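Local coordinates for KLLA0E08119p (PDB 3VA7), which probably carboxylates urea to urea-1-carboxylate using ATP, hydrogencarbonate and a carrier-bound biotin, as the urea carboxylase part of a longer bifunctional yeast enzyme, at residues 863-868 against 883-888; 921-926 against 1105-1110; 983-988 against 1071-1076. One frame throughout, in Å; residues are numbered along the deposited sequence.

Contact 1: 863-868 against 883-888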
loop_
_atom_site.group_PDB
_atom_site.type_symbol
_atom_site.label_atom_id
_atom_site.label_comp_id
_atom_site.label_asym_id
_atom_site.label_seq_id
_atom_site.Cartn_x
_atom_site.Cartn_y
_atom_site.Cartn_z
ATOM N N TYR A 863 10.594 31.253 6.343
ATOM C CA TYR A 863 11.613 31.008 7.339
ATOM C C TYR A 863 11.034 31.282 8.736
ATOM O O TYR A 863 11.309 30.541 9.700
ATOM C CB TYR A 863 12.876 31.790 7.089
ATOM C CG TYR A 863 13.958 31.302 7.997
ATOM C CD1 TYR A 863 14.361 29.969 7.970
ATOM C CD2 TYR A 863 14.537 32.162 8.950
ATOM C CE1 TYR A 863 15.336 29.510 8.839
ATOM C CE2 TYR A 863 15.537 31.712 9.828
ATOM C CZ TYR A 863 15.922 30.399 9.767
ATOM O OH TYR A 863 16.906 29.948 10.641
ATOM N N ARG A 864 10.150 32.265 8.801
ATOM C CA ARG A 864 9.562 32.679 10.047
ATOM C C ARG A 864 8.713 31.577 10.666
ATOM O O ARG A 864 8.723 31.390 11.918
ATOM C CB ARG A 864 8.749 33.967 9.853
ATOM C CG ARG A 864 7.955 34.403 11.065
ATOM C CD ARG A 864 7.575 35.843 10.910
ATOM N NE ARG A 864 7.269 36.381 12.224
ATOM C CZ ARG A 864 8.074 37.153 12.979
ATOM N NH1 ARG A 864 9.272 37.578 12.552
ATOM N NH2 ARG A 864 7.654 37.501 14.197
ATOM N N ILE A 865 7.986 30.852 9.801
ATOM C CA ILE A 865 7.141 29.740 10.264
ATOM C C ILE A 865 8.086 28.701 10.827
ATOM O O ILE A 865 7.824 28.050 11.865
ATOM C CB ILE A 865 6.338 29.134 9.103
ATOM C CG1 ILE A 865 5.332 30.174 8.568
ATOM C CG2 ILE A 865 5.721 27.745 9.473
ATOM C CD1 ILE A 865 4.868 29.799 7.183
ATOM N N ASN A 866 9.228 28.566 10.172
ATOM C CA ASN A 866 10.157 27.613 10.670
ATOM C C ASN A 866 10.620 28.046 12.100
ATOM O O ASN A 866 10.836 27.198 12.985
ATOM C CB ASN A 866 11.273 27.441 9.676
ATOM C CG ASN A 866 12.519 27.081 10.321
ATOM O OD1 ASN A 866 12.943 25.928 10.339
ATOM N ND2 ASN A 866 13.151 28.082 10.896
ATOM N N ARG A 867 10.691 29.353 12.341
ATOM C CA ARG A 867 11.237 29.887 13.601
ATOM C C ARG A 867 10.145 29.784 14.708
ATOM O O ARG A 867 10.443 29.409 15.828
ATOM C CB ARG A 867 11.756 31.344 13.414
ATOM C CG ARG A 867 13.182 31.564 12.897
ATOM C CD ARG A 867 13.962 30.252 12.563
ATOM N NE ARG A 867 14.876 29.798 13.601
ATOM C CZ ARG A 867 15.375 28.567 13.737
ATOM N NH1 ARG A 867 15.058 27.565 12.901
ATOM N NH2 ARG A 867 16.210 28.321 14.766
ATOM N N LEU A 868 8.890 30.115 14.389
ATOM C CA LEU A 868 7.773 29.864 15.300
ATOM C C LEU A 868 7.783 28.414 15.800
ATOM O O LEU A 868 7.704 28.190 16.993
ATOM C CB LEU A 868 6.413 30.227 14.660
ATOM C CG LEU A 868 5.241 30.049 15.619
ATOM C CD1 LEU A 868 5.482 30.921 16.842
ATOM C CD2 LEU A 868 3.869 30.448 15.035
ATOM N N MET A 883 2.423 20.761 14.509
ATOM C CA MET A 883 2.393 22.032 13.799
ATOM C C MET A 883 2.657 21.740 12.345
ATOM O O MET A 883 3.691 21.119 12.004
ATOM C CB MET A 883 3.431 22.994 14.375
ATOM C CG MET A 883 3.297 23.084 15.838
ATOM S SD MET A 883 4.650 23.844 16.745
ATOM C CE MET A 883 4.275 25.515 16.321
ATOM N N SER A 884 1.741 22.205 11.503
ATOM C CA SER A 884 1.757 21.893 10.078
ATOM C C SER A 884 2.034 23.080 9.166
ATOM O O SER A 884 1.186 23.937 9.048
ATOM C CB SER A 884 0.416 21.281 9.744
ATOM O OG SER A 884 0.379 20.039 10.385
ATOM N N GLN A 885 3.213 23.123 8.531
ATOM C CA GLN A 885 3.599 24.231 7.609
ATOM C C GLN A 885 2.796 24.370 6.298
ATOM O O GLN A 885 2.692 23.399 5.504
ATOM C CB GLN A 885 5.060 24.112 7.194
ATOM C CG GLN A 885 5.829 25.187 7.720
ATOM C CD GLN A 885 7.104 25.523 6.995
ATOM O OE1 GLN A 885 7.178 26.546 6.304
ATOM N NE2 GLN A 885 8.157 24.743 7.254
ATOM N N GLY A 886 2.274 25.583 6.078
ATOM C CA GLY A 886 1.764 25.973 4.780
ATOM C C GLY A 886 2.564 27.133 4.181
ATOM O O GLY A 886 3.640 27.469 4.654
ATOM N N VAL A 887 2.016 27.796 3.177
ATOM C CA VAL A 887 2.791 28.766 2.439
ATOM C C VAL A 887 3.114 30.008 3.262
ATOM O O VAL A 887 4.246 30.502 3.222
ATOM C CB VAL A 887 2.094 29.138 1.122
ATOM C CG1 VAL A 887 2.659 30.477 0.568
ATOM C CG2 VAL A 887 2.208 27.934 0.127
ATOM N N ARG A 888 2.142 30.490 4.020
ATOM C CA ARG A 888 2.350 31.686 4.816
ATOM C C ARG A 888 1.656 31.519 6.208
ATOM O O ARG A 888 1.303 32.487 6.874
ATOM C CB ARG A 888 1.754 32.875 4.056
ATOM C CG ARG A 888 0.270 32.738 3.860
ATOM C CD ARG A 888 -0.262 33.941 3.186
ATOM N NE ARG A 888 -0.852 34.921 4.098
ATOM C CZ ARG A 888 -2.122 34.943 4.472
ATOM N NH1 ARG A 888 -2.969 34.026 4.071
ATOM N NH2 ARG A 888 -2.542 35.906 5.270
HETATM O O HOH W 1 10.645 24.725 8.098
#
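I865 reaches from helix 859-875 onto the loop that follows strand 880-885, an example of a helix laid over an antiparallel beta sheet, here in the C and D part of the carboxyltransferase domain. The sheet has five strands, and 880-885 is an outermost one within the chain. The two branches of I865 divide the work. The longer one stands beside the backbone N (chi1 -65°) and runs out extended to the loop 886-888, where CD1 of I865 sits 3.7 Å from the carbonyl O of G886 and packs on the backbone carbonyl carbon of R888. The other branch, CG2, faces Q885, whose chain runs stretched out across the isoleucine; this pair is modelled too close, and its exact placing is doubtful. One turn further along the helix, the methyl CE of M883 comes 4.4 Å from the backbone O of L868. Y852 and V890, on the neighbouring strands, complete the apolar bed for I865 and L868, whereas R888 turns away to give its NE to Y852 O. Polar contact across the interface is indirect: a water accepts weakly from Q885 NE2 and donates weakly to N866 OD1. The same asparagine amide is held at its other end, as N866 ND2 donates to the Y863 carbonyl O at 3.3 Å, in the carbonyl plane.

Contact 2: 921-926 against 1105-1110; sequences WNVKSK and SIFDHK
The indole of W921 is sandwiched: one face takes the H1109 imidazole, and the opposite face is stacked by Y863 of helix 859-875. The W921 five-membered ring and the H1109 ring form an offset stack, centroids 4.4 Å apart and planes 9° from parallel, with H1109 CB in CH-pi contact over the same face. V923 CG2 lies at the indole edge, in plane. F1107 meets the six-membered ring obliquely, its plane turned 43°, with W921 CH2 3.8 Å from F1107 CE2; this CE2 lies also at the imidazole edge. With chi1 at 55°, W921 leaves between its backbone N and carbonyl carbon, and NE1 donates to N860 OD1. Beside this cluster, strands 922-934 (from the carboxyltransferase C and D part) and 1101-1108 pair antiparallel within one mixed sheet. V923 and F1107 exchange two backbone bonds, F1107 N reaching V923 O at 2.9 Å, while S925 and S1105 form the next hydrogen-bonded pair. H1109 N donates to W921 O at 2.7 Å where the strand passes into helix 1109-1117. D1108 is the N-cap: OD1 accepts weakly from K1110 N and also from E1111 N, and its charge probably complements the positive end of the helix dipole.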
loop_
_atom_site.group_PDB
_atom_site.type_symbol
_atom_site.label_atom_id
_atom_site.label_comp_id
_atom_site.label_asym_id
_atom_site.label_seq_id
_atom_site.Cartn_x
_atom_site.Cartn_y
_atom_site.Cartn_z
ATOM N N TRP A 921 19.290 34.862 6.403
ATOM C CA TRP A 921 19.176 33.480 6.904
ATOM C C TRP A 921 19.604 32.397 5.889
ATOM O O TRP A 921 19.625 32.648 4.681
ATOM C CB TRP A 921 17.763 33.226 7.405
ATOM C CG TRP A 921 16.651 33.513 6.407
ATOM C CD1 TRP A 921 15.958 34.702 6.246
ATOM C CD2 TRP A 921 16.065 32.587 5.476
ATOM N NE1 TRP A 921 15.006 34.563 5.269
ATOM C CE2 TRP A 921 15.047 33.283 4.777
ATOM C CE3 TRP A 921 16.321 31.253 5.148
ATOM C CZ2 TRP A 921 14.286 32.689 3.766
ATOM C CZ3 TRP A 921 15.556 30.645 4.138
ATOM C CH2 TRP A 921 14.540 31.371 3.471
ATOM N N ASN A 922 19.950 31.210 6.371
ATOM C CA ASN A 922 20.107 30.062 5.494
ATOM C C ASN A 922 19.480 28.780 6.036
ATOM O O ASN A 922 19.145 28.716 7.192
ATOM C CB ASN A 922 21.564 29.837 5.118
ATOM C CG ASN A 922 22.469 29.729 6.316
ATOM O OD1 ASN A 922 23.022 30.732 6.745
ATOM N ND2 ASN A 922 22.627 28.522 6.867
ATOM N N VAL A 923 19.275 27.780 5.177
ATOM C CA VAL A 923 18.643 26.500 5.557
ATOM C C VAL A 923 19.253 25.387 4.734
ATOM O O VAL A 923 19.671 25.602 3.612
ATOM C CB VAL A 923 17.105 26.466 5.267
ATOM C CG1 VAL A 923 16.345 27.070 6.321
ATOM C CG2 VAL A 923 16.775 27.158 3.964
ATOM N N LYS A 924 19.305 24.196 5.284
ATOM C CA LYS A 924 19.682 23.022 4.517
ATOM C C LYS A 924 18.606 22.878 3.448
ATOM O O LYS A 924 17.400 23.064 3.719
ATOM C CB LYS A 924 19.714 21.780 5.413
ATOM C CG LYS A 924 20.784 21.781 6.555
ATOM C CD LYS A 924 21.853 20.621 6.420
ATOM C CE LYS A 924 21.432 19.312 7.186
ATOM N NZ LYS A 924 22.193 18.066 6.736
ATOM N N SER A 925 19.029 22.609 2.220
ATOM C CA SER A 925 18.080 22.428 1.127
ATOM C C SER A 925 18.515 21.313 0.190
ATOM O O SER A 925 19.579 21.430 -0.437
ATOM C CB SER A 925 17.968 23.726 0.345
ATOM O OG SER A 925 16.995 23.611 -0.666
ATOM N N LYS A 926 17.720 20.253 0.108
ATOM C CA LYS A 926 17.933 19.185 -0.914
ATOM C C LYS A 926 17.383 19.563 -2.311
ATOM O O LYS A 926 16.254 20.035 -2.438
ATOM C CB LYS A 926 17.389 17.802 -0.479
ATOM C CG LYS A 926 18.059 17.214 0.764
ATOM C CD LYS A 926 17.676 15.756 1.039
ATOM C CE LYS A 926 17.817 15.408 2.553
ATOM N NZ LYS A 926 16.589 15.819 3.411
ATOM N N SER A 1105 22.315 20.465 -0.370
ATOM C CA SER A 1105 23.022 21.710 -0.257
ATOM C C SER A 1105 22.378 22.706 0.729
ATOM O O SER A 1105 21.735 22.266 1.679
ATOM C CB SER A 1105 23.344 22.288 -1.633
ATOM O OG SER A 1105 22.200 22.886 -2.187
ATOM N N ILE A 1106 22.602 24.012 0.527
ATOM C CA ILE A 1106 22.220 25.055 1.462
ATOM C C ILE A 1106 21.567 26.214 0.652
ATOM O O ILE A 1106 22.186 26.757 -0.242
ATOM C CB ILE A 1106 23.489 25.654 2.254
ATOM C CG1 ILE A 1106 24.184 24.660 3.204
ATOM C CG2 ILE A 1106 23.109 26.872 3.087
ATOM C CD1 ILE A 1106 25.338 23.817 2.552
ATOM N N PHE A 1107 20.343 26.616 0.970
ATOM C CA PHE A 1107 19.782 27.823 0.387
ATOM C C PHE A 1107 20.066 29.066 1.233
ATOM O O PHE A 1107 19.724 29.137 2.436
ATOM C CB PHE A 1107 18.297 27.667 0.233
ATOM C CG PHE A 1107 17.622 28.883 -0.269
ATOM C CD1 PHE A 1107 17.500 29.101 -1.654
ATOM C CD2 PHE A 1107 17.084 29.832 0.634
ATOM C CE1 PHE A 1107 16.837 30.244 -2.137
ATOM C CE2 PHE A 1107 16.416 30.989 0.161
ATOM C CZ PHE A 1107 16.295 31.194 -1.240
ATOM N N ASP A 1108 20.636 30.076 0.604
ATOM C CA ASP A 1108 21.141 31.207 1.340
ATOM C C ASP A 1108 20.339 32.434 1.033
ATOM O O ASP A 1108 20.359 32.920 -0.073
ATOM C CB ASP A 1108 22.601 31.406 0.943
ATOM C CG ASP A 1108 23.317 32.412 1.822
ATOM O OD1 ASP A 1108 22.776 33.524 2.042
ATOM O OD2 ASP A 1108 24.424 32.065 2.300
ATOM N N HIS A 1109 19.619 32.984 1.977
ATOM C CA HIS A 1109 18.737 34.071 1.552
ATOM C C HIS A 1109 19.534 35.309 1.143
ATOM O O HIS A 1109 19.043 36.147 0.384
ATOM C CB HIS A 1109 17.717 34.411 2.625
ATOM C CG HIS A 1109 16.556 35.197 2.122
ATOM N ND1 HIS A 1109 15.710 34.723 1.138
ATOM C CD2 HIS A 1109 16.082 36.418 2.467
ATOM C CE1 HIS A 1109 14.761 35.617 0.900
ATOM N NE2 HIS A 1109 14.959 36.651 1.697
ATOM N N LYS A 1110 20.753 35.431 1.691
ATOM C CA LYS A 1110 21.622 36.561 1.409
ATOM C C LYS A 1110 22.017 36.452 -0.053
ATOM O O LYS A 1110 21.992 37.445 -0.764
ATOM C CB LYS A 1110 22.871 36.568 2.308
ATOM C CG LYS A 1110 23.952 37.655 1.998
ATOM C CD LYS A 1110 25.317 37.277 2.618
ATOM C CE LYS A 1110 26.404 38.419 2.579
ATOM N NZ LYS A 1110 25.978 39.696 3.237
#

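Contact 3: 983-988 against 1071-1076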
loop_
_atom_site.group_PDB
_atom_site.type_symbol
_atom_site.label_atom_id
_atom_site.label_comp_id
_atom_site.label_asym_id
_atom_site.label_seq_id
_atom_site.Cartn_x
_atom_site.Cartn_y
_atom_site.Cartn_z
ATOM N N LYS A 983 13.091 26.959 -10.694
ATOM C CA LYS A 983 13.613 26.301 -9.509
ATOM C C LYS A 983 12.505 26.391 -8.465
ATOM O O LYS A 983 12.170 27.488 -7.966
ATOM C CB LYS A 983 14.892 26.955 -9.086
ATOM C CG LYS A 983 16.143 26.349 -9.678
ATOM C CD LYS A 983 17.297 27.252 -9.298
ATOM C CE LYS A 983 18.495 27.082 -10.193
ATOM N NZ LYS A 983 19.345 28.290 -10.001
ATOM N N PHE A 984 11.852 25.244 -8.248
ATOM C CA PHE A 984 10.672 25.187 -7.415
ATOM C C PHE A 984 11.069 24.883 -5.974
ATOM O O PHE A 984 11.565 23.785 -5.683
ATOM C CB PHE A 984 9.776 24.084 -7.913
ATOM C CG PHE A 984 9.165 24.342 -9.238
ATOM C CD1 PHE A 984 9.594 23.660 -10.345
ATOM C CD2 PHE A 984 8.131 25.269 -9.379
ATOM C CE1 PHE A 984 8.993 23.886 -11.597
ATOM C CE2 PHE A 984 7.523 25.503 -10.614
ATOM C CZ PHE A 984 7.974 24.804 -11.729
ATOM N N MET A 985 10.902 25.876 -5.089
ATOM C CA MET A 985 11.128 25.674 -3.666
ATOM C C MET A 985 9.870 25.099 -2.978
ATOM O O MET A 985 8.787 25.745 -2.994
ATOM C CB MET A 985 11.538 26.971 -2.980
ATOM C CG MET A 985 11.761 26.740 -1.462
ATOM S SD MET A 985 12.735 27.997 -0.630
ATOM C CE MET A 985 14.397 27.468 -1.007
ATOM N N VAL A 986 10.010 23.898 -2.398
ATOM C CA VAL A 986 8.928 23.321 -1.594
ATOM C C VAL A 986 8.602 24.218 -0.390
ATOM O O VAL A 986 9.491 24.544 0.420
ATOM C CB VAL A 986 9.331 21.960 -1.083
ATOM C CG1 VAL A 986 8.190 21.308 -0.395
ATOM C CG2 VAL A 986 9.845 21.166 -2.222
ATOM N N LEU A 987 7.354 24.650 -0.272
ATOM C CA LEU A 987 6.977 25.474 0.873
ATOM C C LEU A 987 6.276 24.709 2.008
ATOM O O LEU A 987 6.308 25.163 3.161
ATOM C CB LEU A 987 6.113 26.637 0.424
ATOM C CG LEU A 987 6.762 27.561 -0.610
ATOM C CD1 LEU A 987 5.787 28.654 -1.088
ATOM C CD2 LEU A 987 8.091 28.137 -0.086
ATOM N N GLY A 988 5.632 23.579 1.669
ATOM C CA GLY A 988 4.878 22.700 2.588
ATOM C C GLY A 988 4.617 21.311 1.961
ATOM O O GLY A 988 4.826 21.129 0.765
ATOM N N THR A 1071 11.207 17.942 1.679
ATOM C CA THR A 1071 11.078 18.689 2.913
ATOM C C THR A 1071 10.916 20.142 2.508
ATOM O O THR A 1071 11.502 20.573 1.492
ATOM C CB THR A 1071 12.364 18.560 3.746
ATOM O OG1 THR A 1071 12.560 17.203 4.105
ATOM C CG2 THR A 1071 12.271 19.410 4.997
ATOM N N PRO A 1072 10.168 20.927 3.311
ATOM C CA PRO A 1072 10.116 22.375 3.023
ATOM C C PRO A 1072 11.503 22.975 2.909
ATOM O O PRO A 1072 12.442 22.576 3.668
ATOM C CB PRO A 1072 9.378 22.950 4.224
ATOM C CG PRO A 1072 8.497 21.770 4.700
ATOM C CD PRO A 1072 9.309 20.542 4.446
ATOM N N PHE A 1073 11.636 23.905 1.949
ATOM C CA PHE A 1073 12.930 24.533 1.567
ATOM C C PHE A 1073 13.779 23.752 0.566
ATOM O O PHE A 1073 14.707 24.321 0.030
ATOM C CB PHE A 1073 13.785 24.920 2.779
ATOM C CG PHE A 1073 13.115 25.870 3.698
ATOM C CD1 PHE A 1073 12.852 25.511 5.017
ATOM C CD2 PHE A 1073 12.706 27.116 3.251
ATOM C CE1 PHE A 1073 12.215 26.404 5.852
ATOM C CE2 PHE A 1073 12.053 28.018 4.098
ATOM C CZ PHE A 1073 11.798 27.669 5.373
ATOM N N ASP A 1074 13.484 22.469 0.339
ATOM C CA ASP A 1074 14.007 21.753 -0.817
ATOM C C ASP A 1074 13.619 22.393 -2.155
ATOM O O ASP A 1074 12.641 23.188 -2.284
ATOM C CB ASP A 1074 13.493 20.314 -0.861
ATOM C CG ASP A 1074 14.166 19.398 0.181
ATOM O OD1 ASP A 1074 15.134 19.859 0.844
ATOM O OD2 ASP A 1074 13.721 18.220 0.322
ATOM N N GLN A 1075 14.361 21.973 -3.166
ATOM C CA GLN A 1075 14.152 22.452 -4.524
ATOM C C GLN A 1075 13.928 21.323 -5.504
ATOM O O GLN A 1075 14.664 20.301 -5.530
ATOM C CB GLN A 1075 15.348 23.279 -4.987
ATOM C CG GLN A 1075 15.323 24.710 -4.506
ATOM C CD GLN A 1075 16.679 25.366 -4.518
ATOM O OE1 GLN A 1075 17.302 25.546 -5.582
ATOM N NE2 GLN A 1075 17.153 25.735 -3.330
ATOM N N VAL A 1076 12.918 21.518 -6.333
ATOM C CA VAL A 1076 12.612 20.560 -7.384
ATOM C C VAL A 1076 12.861 21.249 -8.660
ATOM O O VAL A 1076 12.345 22.357 -8.878
ATOM C CB VAL A 1076 11.139 20.089 -7.318
ATOM C CG1 VAL A 1076 10.733 19.277 -8.594
ATOM C CG2 VAL A 1076 10.937 19.233 -6.056
#
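M985 lays its thioether alongside F1073, a Met-aromatic contact made at the ring edge: SD of M985 is 4.0 Å from CD2 of F1073. With CG anti to the backbone N (chi1 179°) the chain carries the sulfur to the F1073 ring, and the bend at chi3 (-83°) sets CE against the F1073 carbonyl O and beside Q1075 NE2. An alanine here would take away the sulfur and methyl and would probably leave a gap at the edge of the F1073 ring. Further along the strand, V986 CG2 packs 4.0 Å from D1074 CB. Backbone bonds fix the register: F984 and V1076 bond both ways, V986 N donates to D1074 O at 2.7 Å, and F1073 N donates to V986 O in a nearly straight bond (171°). F1073 sits within a type II beta turn from T1071 to D1074, closed by D1074 N to T1071 O at 3.0 Å, which is consistent with its N being presented to V986. The D1074 carboxylate braces the turn: OD2 takes T1071 N from above its plane, and OD1 takes K926 N. The F1073 carbonyl in turn accepts from S925 OG. In the mixed sheet of the carboxyltransferase C and D part, strand 984-989 runs between 997-1001 and 1075-1081, the latter also pairing with 922-934, while helix 859-875 covers M985, L987 and F1073 through L859 and C862.

Overall arrangement
Helix 859-875 is the common element: Y863, from contact 1, packs on V923 of contact 2 through its ring, CE1 of Y863 lying 3.6 Å from CG1 of V923, and its CA lies 3.9 Å from CZ of F1073 in contact 3. Contacts 2 and 3, centres 11 Å apart, are tied through one mixed sheet, in which strands 922-934 and 1075-1081 are neighbours. Contacts 1 and 3, centres 13 Å apart, meet where V887 CG2 touches L987 CD1 at 3.8 Å. This junction is the side nearer the ligands: the V887 side chain and G988 are each about 11 Å from bound urea, and about 12 and 13 Å from the biotin group. Neither residue belongs to either ligand pocket.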